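Local coordinates for protein alanine racemase (Oenococcus oeni PSU-1, PDB 3HUR) that belongs to the alanine racemase family, pairing an N-terminal TIM-barrel domain with a C-terminal domain built mainly of beta strands, at residues 93-98 and 117-122; 182-187 and 213-218; 249-254 and 364-369. All coordinates share one frame; numbering follows the deposited sequence.

Interaction 1: 93-98 and 117-122; sequences SDLKLF and PDFEGT
L95 and F119 bring the two backbones together, their CA atoms 7.6 Å apart, where the first turn of helix 95-100 faces the irregular chain 117-122 that leads into strand 123-128. The contact is small, burying 116 Å² in all, and wholly apolar. One methyl, CD2 of L95, makes every close approach from the helix: it sits 4.0 Å from CG of P117 and 4.1 Å from CD2 of F119, reaching the phenyl ring obliquely. The side chains of L95 and F119 run at about a right angle to each other. With its CB directed at the helix, F119 holds CG between its own backbone N and carbonyl carbon (chi1 57°). Behind the contact, F98 packs on I103 and I105 of strand 103-107, while Q156 NE2 bonds to both F119 O and G121 O and so ties down the loop backbone. Helix 95-100 links strand 84-86 to strand 103-107, and the loop 117-122 links helix 110-114 to strand 123-128; with these three strands neighbours in the parallel sheet, the contact joins successive beta-alpha units on the outside of the TIM barrel.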
loop_
_atom_site.group_PDB
_atom_site.type_symbol
_atom_site.label_atom_id
_atom_site.label_comp_id
_atom_site.label_asym_id
_atom_site.label_seq_id
_atom_site.Cartn_x
_atom_site.Cartn_y
_atom_site.Cartn_z
ATOM N N SER A 93 -6.838 34.401 -25.407
ATOM C CA SER A 93 -8.055 33.822 -25.944
ATOM C C SER A 93 -9.179 33.696 -24.908
ATOM O O SER A 93 -10.338 33.589 -25.288
ATOM C CB SER A 93 -7.753 32.448 -26.574
ATOM O OG SER A 93 -7.229 31.537 -25.623
ATOM N N ASP A 94 -8.865 33.712 -23.614
ATOM C CA ASP A 94 -9.916 33.651 -22.571
ATOM C C ASP A 94 -10.358 35.019 -22.082
ATOM O O ASP A 94 -11.218 35.124 -21.177
ATOM C CB ASP A 94 -9.474 32.801 -21.373
ATOM C CG ASP A 94 -9.290 31.319 -21.729
ATOM O OD1 ASP A 94 -10.279 30.658 -22.091
ATOM O OD2 ASP A 94 -8.147 30.815 -21.624
ATOM N N LEU A 95 -9.806 36.064 -22.692
ATOM C CA LEU A 95 -10.097 37.450 -22.281
ATOM C C LEU A 95 -11.576 37.720 -22.098
ATOM O O LEU A 95 -11.976 38.315 -21.097
ATOM C CB LEU A 95 -9.447 38.484 -23.227
ATOM C CG LEU A 95 -8.166 39.173 -22.711
ATOM C CD1 LEU A 95 -7.295 38.217 -21.890
ATOM C CD2 LEU A 95 -7.342 39.829 -23.823
ATOM N N LYS A 96 -12.372 37.230 -23.043
ATOM C CA LYS A 96 -13.813 37.415 -23.022
ATOM C C LYS A 96 -14.407 36.711 -21.833
ATOM O O LYS A 96 -15.300 37.234 -21.163
ATOM C CB LYS A 96 -14.450 36.881 -24.319
ATOM N N LEU A 97 -13.925 35.519 -21.537
ATOM C CA LEU A 97 -14.499 34.787 -20.412
ATOM C C LEU A 97 -14.218 35.524 -19.131
ATOM O O LEU A 97 -15.122 35.763 -18.336
ATOM C CB LEU A 97 -13.949 33.359 -20.327
ATOM C CG LEU A 97 -14.636 32.369 -21.255
ATOM C CD1 LEU A 97 -13.965 31.008 -21.121
ATOM C CD2 LEU A 97 -16.159 32.298 -20.982
ATOM N N PHE A 98 -12.958 35.895 -18.936
ATOM C CA PHE A 98 -12.565 36.649 -17.732
ATOM C C PHE A 98 -13.420 37.878 -17.526
ATOM O O PHE A 98 -13.908 38.098 -16.426
ATOM C CB PHE A 98 -11.104 37.101 -17.770
ATOM C CG PHE A 98 -10.101 35.986 -17.971
ATOM C CD1 PHE A 98 -10.138 34.842 -17.192
ATOM C CD2 PHE A 98 -9.080 36.117 -18.903
ATOM C CE1 PHE A 98 -9.210 33.852 -17.361
ATOM C CE2 PHE A 98 -8.127 35.107 -19.078
ATOM C CZ PHE A 98 -8.206 33.982 -18.321
ATOM N N PRO A 117 -3.996 42.321 -26.434
ATOM C CA PRO A 117 -4.767 42.801 -27.565
ATOM C C PRO A 117 -5.889 43.731 -27.147
ATOM O O PRO A 117 -6.063 44.019 -25.965
ATOM C CB PRO A 117 -5.332 41.507 -28.195
ATOM C CG PRO A 117 -5.302 40.530 -27.147
ATOM C CD PRO A 117 -4.111 40.862 -26.290
ATOM N N ASP A 118 -6.650 44.197 -28.125
ATOM C CA ASP A 118 -7.772 45.063 -27.840
ATOM C C ASP A 118 -8.952 44.234 -27.338
ATOM O O ASP A 118 -9.153 43.104 -27.775
ATOM C CB ASP A 118 -8.127 45.886 -29.093
ATOM C CG ASP A 118 -7.263 47.156 -29.233
ATOM O OD1 ASP A 118 -7.024 47.802 -28.184
ATOM O OD2 ASP A 118 -6.835 47.515 -30.378
ATOM N N PHE A 119 -9.738 44.804 -26.424
ATOM C CA PHE A 119 -10.939 44.135 -25.892
ATOM C C PHE A 119 -11.956 45.119 -25.334
ATOM O O PHE A 119 -11.608 46.247 -24.993
ATOM C CB PHE A 119 -10.569 43.133 -24.787
ATOM C CG PHE A 119 -9.817 43.738 -23.628
ATOM C CD1 PHE A 119 -10.483 44.290 -22.557
ATOM C CD2 PHE A 119 -8.440 43.728 -23.595
ATOM C CE1 PHE A 119 -9.787 44.843 -21.490
ATOM C CE2 PHE A 119 -7.736 44.286 -22.518
ATOM C CZ PHE A 119 -8.414 44.822 -21.469
ATOM N N GLU A 120 -13.199 44.663 -25.191
ATOM C CA GLU A 120 -14.263 45.448 -24.540
ATOM C C GLU A 120 -14.408 45.168 -23.030
ATOM O O GLU A 120 -14.145 44.067 -22.565
ATOM C CB GLU A 120 -15.609 45.187 -25.238
ATOM C CG GLU A 120 -15.489 45.160 -26.759
ATOM C CD GLU A 120 -16.754 45.573 -27.492
ATOM O OE1 GLU A 120 -17.760 44.867 -27.343
ATOM O OE2 GLU A 120 -16.731 46.597 -28.223
ATOM N N GLY A 121 -14.844 46.172 -22.283
ATOM C CA GLY A 121 -15.177 46.022 -20.876
ATOM C C GLY A 121 -13.983 46.216 -19.974
ATOM O O GLY A 121 -12.908 46.627 -20.417
ATOM N N THR A 122 -14.157 45.915 -18.694
ATOM C CA THR A 122 -13.077 46.083 -17.741
ATOM C C THR A 122 -12.468 44.691 -17.392
ATOM O O THR A 122 -13.183 43.774 -16.990
ATOM C CB THR A 122 -13.514 46.907 -16.491
ATOM O OG1 THR A 122 -13.335 46.138 -15.302
ATOM C CG2 THR A 122 -14.984 47.400 -16.581
#

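Interaction 2: 182-187 and 213-218; sequences EQLRRW and HDDPRI
L184 lays a methyl group over one face of the R217 guanidinium: CD2 stands 3.2 Å above the plane, displaced toward the rim, and comes within 3.4 Å of both CZ and NH1 of R217. The two side chains run at about a right angle, and CD2 is the leucine atom that meets the guanidinium. The other branch turns to the neighbouring residue, where CD1 of L184 is 4.1 Å from CD1 of I218. L184 sends CG opposite its backbone N (chi1 -171°), which directs the fork at the loop.

The flat group beneath CD2 is held from its edge. D215 OD1 takes the NE hydrogen of R217 at 3.1 Å through its syn lone pair, nearly within the guanidinium plane and close to straight at 163°. The same oxygen accepts from R217 N at 3.1 Å, this time from above the carboxylate plane, which makes an Asx turn. A weak bond from R217 NH2 to D215 OD2 completes the salt bridge, and a bend at chi3 of the arginine (-67°) curls its end back to this carboxylate. E181 OE2 forms a salt bridge with NH1, so the cation has two acidic partners, one from the loop and one from the helix. I218 N bonds back to D215 O, closing a type I turn.

Helix 174-191 presents L184 to the loop that runs from helix 206-211 to strand 222-223; nearby, I218 also touches F180 of that helix, and W187 meets F201 of strand 201-202 edge-to-face.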
loop_
_atom_site.group_PDB
_atom_site.type_symbol
_atom_site.label_atom_id
_atom_site.label_comp_id
_atom_site.label_asym_id
_atom_site.label_seq_id
_atom_site.Cartn_x
_atom_site.Cartn_y
_atom_site.Cartn_z
ATOM N N GLU A 182 14.985 38.351 3.429
ATOM C CA GLU A 182 15.421 38.604 2.066
ATOM C C GLU A 182 14.221 38.912 1.179
ATOM O O GLU A 182 14.232 39.894 0.422
ATOM C CB GLU A 182 16.181 37.404 1.528
ATOM C CG GLU A 182 16.752 37.577 0.155
ATOM C CD GLU A 182 17.555 36.345 -0.318
ATOM O OE1 GLU A 182 17.972 35.496 0.526
ATOM O OE2 GLU A 182 17.779 36.233 -1.550
ATOM N N GLN A 183 13.170 38.105 1.298
ATOM C CA GLN A 183 11.965 38.328 0.505
ATOM C C GLN A 183 11.324 39.684 0.831
ATOM O O GLN A 183 10.916 40.430 -0.070
ATOM C CB GLN A 183 10.955 37.196 0.727
ATOM C CG GLN A 183 11.343 35.847 0.100
ATOM C CD GLN A 183 10.154 34.892 -0.057
ATOM O OE1 GLN A 183 9.672 34.285 0.909
ATOM N NE2 GLN A 183 9.684 34.775 -1.276
ATOM N N LEU A 184 11.226 40.006 2.115
ATOM C CA LEU A 184 10.681 41.301 2.517
ATOM C C LEU A 184 11.547 42.474 1.985
ATOM O O LEU A 184 11.019 43.519 1.599
ATOM C CB LEU A 184 10.580 41.357 4.029
ATOM C CG LEU A 184 9.845 42.541 4.639
ATOM C CD1 LEU A 184 8.444 42.686 4.008
ATOM C CD2 LEU A 184 9.799 42.385 6.175
ATOM N N ARG A 185 12.864 42.282 1.921
ATOM C CA ARG A 185 13.740 43.300 1.320
ATOM C C ARG A 185 13.313 43.485 -0.146
ATOM O O ARG A 185 12.961 44.610 -0.560
ATOM C CB ARG A 185 15.250 42.963 1.549
ATOM C CG ARG A 185 16.338 43.477 0.523
ATOM C CD ARG A 185 17.423 44.278 1.237
ATOM N NE ARG A 185 18.833 43.887 1.050
ATOM C CZ ARG A 185 19.816 44.655 0.527
ATOM N NH1 ARG A 185 19.591 45.876 0.021
ATOM N NH2 ARG A 185 21.056 44.168 0.468
ATOM N N ARG A 186 13.267 42.385 -0.898
ATOM C CA ARG A 186 12.883 42.472 -2.306
ATOM C C ARG A 186 11.512 43.123 -2.532
ATOM O O ARG A 186 11.362 43.955 -3.430
ATOM C CB ARG A 186 12.929 41.101 -2.958
ATOM C CG ARG A 186 14.303 40.711 -3.520
ATOM C CD ARG A 186 14.578 39.260 -3.115
ATOM N NE ARG A 186 15.785 38.677 -3.715
ATOM C CZ ARG A 186 16.075 37.368 -3.709
ATOM N NH1 ARG A 186 15.251 36.474 -3.147
ATOM N NH2 ARG A 186 17.199 36.946 -4.270
ATOM N N TRP A 187 10.518 42.757 -1.722
ATOM C CA TRP A 187 9.198 43.376 -1.826
ATOM C C TRP A 187 9.333 44.903 -1.796
ATOM O O TRP A 187 8.884 45.604 -2.702
ATOM C CB TRP A 187 8.287 42.879 -0.701
ATOM C CG TRP A 187 7.040 43.667 -0.535
ATOM C CD1 TRP A 187 6.778 44.603 0.434
ATOM C CD2 TRP A 187 5.860 43.588 -1.344
ATOM N NE1 TRP A 187 5.503 45.099 0.278
ATOM C CE2 TRP A 187 4.926 44.499 -0.812
ATOM C CE3 TRP A 187 5.497 42.827 -2.460
ATOM C CZ2 TRP A 187 3.670 44.683 -1.373
ATOM C CZ3 TRP A 187 4.255 43.011 -3.016
ATOM C CH2 TRP A 187 3.352 43.930 -2.474
ATOM N N HIS A 213 1.560 38.269 12.514
ATOM C CA HIS A 213 0.525 39.304 12.556
ATOM C C HIS A 213 0.950 40.603 13.266
ATOM O O HIS A 213 0.242 41.607 13.182
ATOM C CB HIS A 213 -0.750 38.766 13.179
ATOM C CG HIS A 213 -0.670 38.565 14.646
ATOM N ND1 HIS A 213 -1.711 38.900 15.486
ATOM C CD2 HIS A 213 0.299 38.031 15.431
ATOM C CE1 HIS A 213 -1.376 38.601 16.730
ATOM N NE2 HIS A 213 -0.163 38.069 16.726
ATOM N N ASP A 214 2.073 40.582 13.973
ATOM C CA ASP A 214 2.484 41.763 14.734
ATOM C C ASP A 214 3.621 42.511 14.075
ATOM O O ASP A 214 4.052 43.534 14.576
ATOM C CB ASP A 214 2.901 41.350 16.141
ATOM C CG ASP A 214 1.714 41.039 17.034
ATOM O OD1 ASP A 214 0.596 41.538 16.748
ATOM O OD2 ASP A 214 1.905 40.304 18.033
ATOM N N ASP A 215 4.118 42.000 12.965
ATOM C CA ASP A 215 5.132 42.681 12.215
ATOM C C ASP A 215 4.494 43.780 11.350
ATOM O O ASP A 215 3.825 43.488 10.344
ATOM C CB ASP A 215 5.886 41.683 11.352
ATOM C CG ASP A 215 7.096 42.295 10.666
ATOM O OD1 ASP A 215 7.305 43.531 10.768
ATOM O OD2 ASP A 215 7.834 41.529 10.001
ATOM N N PRO A 216 4.721 45.057 11.715
ATOM C CA PRO A 216 4.142 46.199 10.974
ATOM C C PRO A 216 4.627 46.322 9.545
ATOM O O PRO A 216 4.039 47.054 8.761
ATOM C CB PRO A 216 4.615 47.405 11.769
ATOM C CG PRO A 216 4.901 46.874 13.140
ATOM C CD PRO A 216 5.421 45.493 12.931
ATOM N N ARG A 217 5.704 45.625 9.210
ATOM C CA ARG A 217 6.254 45.695 7.869
ATOM C C ARG A 217 5.406 44.911 6.862
ATOM O O ARG A 217 5.569 45.070 5.631
ATOM C CB ARG A 217 7.666 45.122 7.864
ATOM C CG ARG A 217 8.741 45.950 8.619
ATOM C CD ARG A 217 10.103 45.238 8.613
ATOM N NE ARG A 217 10.069 44.005 9.388
ATOM C CZ ARG A 217 10.986 43.042 9.347
ATOM N NH1 ARG A 217 12.039 43.147 8.570
ATOM N NH2 ARG A 217 10.835 41.940 10.083
ATOM N N ILE A 218 4.555 44.022 7.379
ATOM C CA ILE A 218 3.669 43.239 6.533
ATOM C C ILE A 218 2.343 43.991 6.431
ATOM O O ILE A 218 1.750 44.369 7.444
ATOM C CB ILE A 218 3.412 41.814 7.103
ATOM C CG1 ILE A 218 4.717 41.086 7.454
ATOM C CG2 ILE A 218 2.662 40.979 6.114
ATOM C CD1 ILE A 218 5.595 40.777 6.266
#

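Interaction 3: 249-254 and 364-369; sequences RIFSVC and TTLAPR. With SO4 (sulfate ion), chain C.
F251 receives L366 at its ring, CD2 of the leucine lying 3.5 Å from CD1 and 3.9 Å from CE1 of the phenylalanine in an oblique approach, while one ring face carries R249 CG, 3.7 Å above the plane and toward the rim. The R249 guanidinium has F251 O and S252 OG at its edge, in plane; its NH1 donates to F251 O at 3.0 Å, within the carbonyl plane, with an N-H...O angle of 144°. At the edge of the R369 guanidinium lies a sulfate ion, likely picked up from the crystallisation medium.

The second branch of L366 reaches V253, with CD1 4.0 Å from CG2 of that valine, the two side chains lying side by side and running in opposite senses. F251 and V253, two residues apart, thus point from the same side of strand 251-263 and share one leucine. That strand belongs to the mixed sheet of the C-terminal beta domain characteristic of alanine racemases, where it pairs with strands 10-15 and 334-339; V12 of the former touches both F251 and L366. The loop 364-369 is shaped by an ST turn, L366 N donating to T364 OG1 at 3.1 Å, and by R372, whose NH2 and NH1 bond to L366 O and A367 O.

R369 NH2 grips sulfate O1 at 2.6 Å and 168°, whereas its NE makes only weak bonds to O2 and O3. G293 N also bonds to the ion, and R369 of the second subunit packs against T364 and P368.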
loop_
_atom_site.group_PDB
_atom_site.type_symbol
_atom_site.label_atom_id
_atom_site.label_comp_id
_atom_site.label_asym_id
_atom_site.label_seq_id
_atom_site.Cartn_x
_atom_site.Cartn_y
_atom_site.Cartn_z
ATOM N N ARG A 249 -10.994 23.362 14.029
ATOM C CA ARG A 249 -10.955 22.262 13.020
ATOM C C ARG A 249 -12.382 22.069 12.517
ATOM O O ARG A 249 -13.271 21.871 13.308
ATOM C CB ARG A 249 -10.389 20.951 13.592
ATOM C CG ARG A 249 -10.326 19.769 12.563
ATOM C CD ARG A 249 -9.732 18.436 13.141
ATOM N NE ARG A 249 -10.025 18.274 14.567
ATOM C CZ ARG A 249 -11.166 17.781 15.080
ATOM N NH1 ARG A 249 -12.171 17.347 14.297
ATOM N NH2 ARG A 249 -11.304 17.715 16.407
ATOM N N ILE A 250 -12.609 22.182 11.206
ATOM C CA ILE A 250 -13.966 22.232 10.690
ATOM C C ILE A 250 -14.509 20.881 10.254
ATOM O O ILE A 250 -15.710 20.737 10.040
ATOM C CB ILE A 250 -14.128 23.281 9.533
ATOM C CG1 ILE A 250 -13.602 22.774 8.186
ATOM C CG2 ILE A 250 -13.417 24.575 9.892
ATOM C CD1 ILE A 250 -13.830 23.764 7.086
ATOM N N PHE A 251 -13.654 19.888 10.141
ATOM C CA PHE A 251 -14.072 18.617 9.540
ATOM C C PHE A 251 -13.921 17.505 10.565
ATOM O O PHE A 251 -13.141 17.641 11.482
ATOM C CB PHE A 251 -13.229 18.299 8.301
ATOM C CG PHE A 251 -11.775 18.244 8.594
ATOM C CD1 PHE A 251 -11.180 17.075 8.947
ATOM C CD2 PHE A 251 -11.026 19.402 8.603
ATOM C CE1 PHE A 251 -9.820 17.028 9.267
ATOM C CE2 PHE A 251 -9.681 19.378 8.926
ATOM C CZ PHE A 251 -9.066 18.190 9.263
ATOM N N SER A 252 -14.681 16.424 10.371
ATOM C CA SER A 252 -14.611 15.194 11.125
ATOM C C SER A 252 -14.882 14.054 10.163
ATOM O O SER A 252 -15.573 14.234 9.137
ATOM C CB SER A 252 -15.726 15.150 12.120
ATOM O OG SER A 252 -15.543 16.069 13.173
ATOM N N VAL A 253 -14.341 12.880 10.485
ATOM C CA VAL A 253 -14.746 11.675 9.814
ATOM C C VAL A 253 -15.709 11.012 10.811
ATOM O O VAL A 253 -15.411 10.895 12.008
ATOM C CB VAL A 253 -13.583 10.770 9.421
ATOM C CG1 VAL A 253 -14.122 9.478 8.752
ATOM C CG2 VAL A 253 -12.630 11.478 8.488
ATOM N N CYS A 254 -16.876 10.628 10.308
ATOM C CA CYS A 254 -17.904 10.066 11.117
ATOM C C CYS A 254 -18.377 8.755 10.557
ATOM O O CYS A 254 -18.217 8.462 9.369
ATOM C CB CYS A 254 -19.121 10.987 11.105
ATOM S SG CYS A 254 -18.860 12.575 11.767
ATOM N N THR A 364 -6.424 16.113 -2.148
ATOM C CA THR A 364 -6.871 15.708 -0.816
ATOM C C THR A 364 -6.148 14.447 -0.369
ATOM O O THR A 364 -5.678 13.651 -1.195
ATOM C CB THR A 364 -8.392 15.431 -0.725
ATOM O OG1 THR A 364 -8.744 15.254 0.658
ATOM C CG2 THR A 364 -8.759 14.188 -1.472
ATOM N N THR A 365 -5.974 14.349 0.934
ATOM C CA THR A 365 -5.417 13.179 1.588
ATOM C C THR A 365 -6.388 12.749 2.697
ATOM O O THR A 365 -5.991 11.987 3.578
ATOM C CB THR A 365 -4.018 13.491 2.266
ATOM O OG1 THR A 365 -4.221 14.485 3.282
ATOM C CG2 THR A 365 -2.995 13.973 1.255
ATOM N N LEU A 366 -7.614 13.291 2.703
ATOM C CA LEU A 366 -8.615 12.929 3.690
ATOM C C LEU A 366 -9.764 12.134 3.012
ATOM O O LEU A 366 -10.662 12.724 2.423
ATOM C CB LEU A 366 -9.139 14.168 4.405
ATOM C CG LEU A 366 -10.145 13.899 5.524
ATOM C CD1 LEU A 366 -9.481 13.187 6.694
ATOM C CD2 LEU A 366 -10.889 15.146 6.031
ATOM N N ALA A 367 -9.700 10.799 3.096
ATOM C CA ALA A 367 -10.841 9.890 2.816
ATOM C C ALA A 367 -11.507 10.284 1.543
ATOM O O ALA A 367 -12.679 10.591 1.519
ATOM C CB ALA A 367 -11.836 9.902 3.941
ATOM N N PRO A 368 -10.753 10.258 0.470
ATOM C CA PRO A 368 -11.215 10.756 -0.812
ATOM C C PRO A 368 -12.432 10.036 -1.396
ATOM O O PRO A 368 -13.123 10.616 -2.268
ATOM C CB PRO A 368 -10.013 10.600 -1.732
ATOM C CG PRO A 368 -9.147 9.601 -1.101
ATOM C CD PRO A 368 -9.495 9.498 0.383
ATOM N N ARG A 369 -12.730 8.836 -0.916
ATOM C CA ARG A 369 -13.774 8.057 -1.518
ATOM C C ARG A 369 -15.098 8.177 -0.827
ATOM O O ARG A 369 -16.063 7.602 -1.322
ATOM C CB ARG A 369 -13.346 6.600 -1.619
ATOM C CG ARG A 369 -12.289 6.407 -2.736
ATOM C CD ARG A 369 -11.758 4.999 -2.834
ATOM N NE ARG A 369 -11.354 4.468 -1.548
ATOM C CZ ARG A 369 -11.497 3.194 -1.172
ATOM N NH1 ARG A 369 -12.038 2.288 -1.993
ATOM N NH2 ARG A 369 -11.092 2.817 0.043
HETATM S S SO4 C . -9.645 5.646 1.329
HETATM O O1 SO4 C . -9.959 4.325 1.904
HETATM O O2 SO4 C . -8.927 5.249 0.108
HETATM O O3 SO4 C . -10.906 6.484 1.171
HETATM O O4 SO4 C . -8.771 6.392 2.249
#

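Along the chain the three contacts come in series, each closing before the next opens. Interactions 1 and 2 both fall in the N-terminal TIM-barrel domain, one beside strands 103-107 and 123-128, the other between helix 174-191 and the loop before strand 222-223; their centres are 35 Å apart. Interaction 3 belongs to the C-terminal domain, its centre 39 Å from that of interaction 1 and 34 Å from that of interaction 2. Nearest atoms never come closer than about 18 Å, so none touches another. Interactions 1 and 2 thus join separate parts of the barrel's periphery, while interaction 3 packs, within the C-terminal domain, strand 251-263 against a loop whose T364, P368 and R369 meet the second subunit.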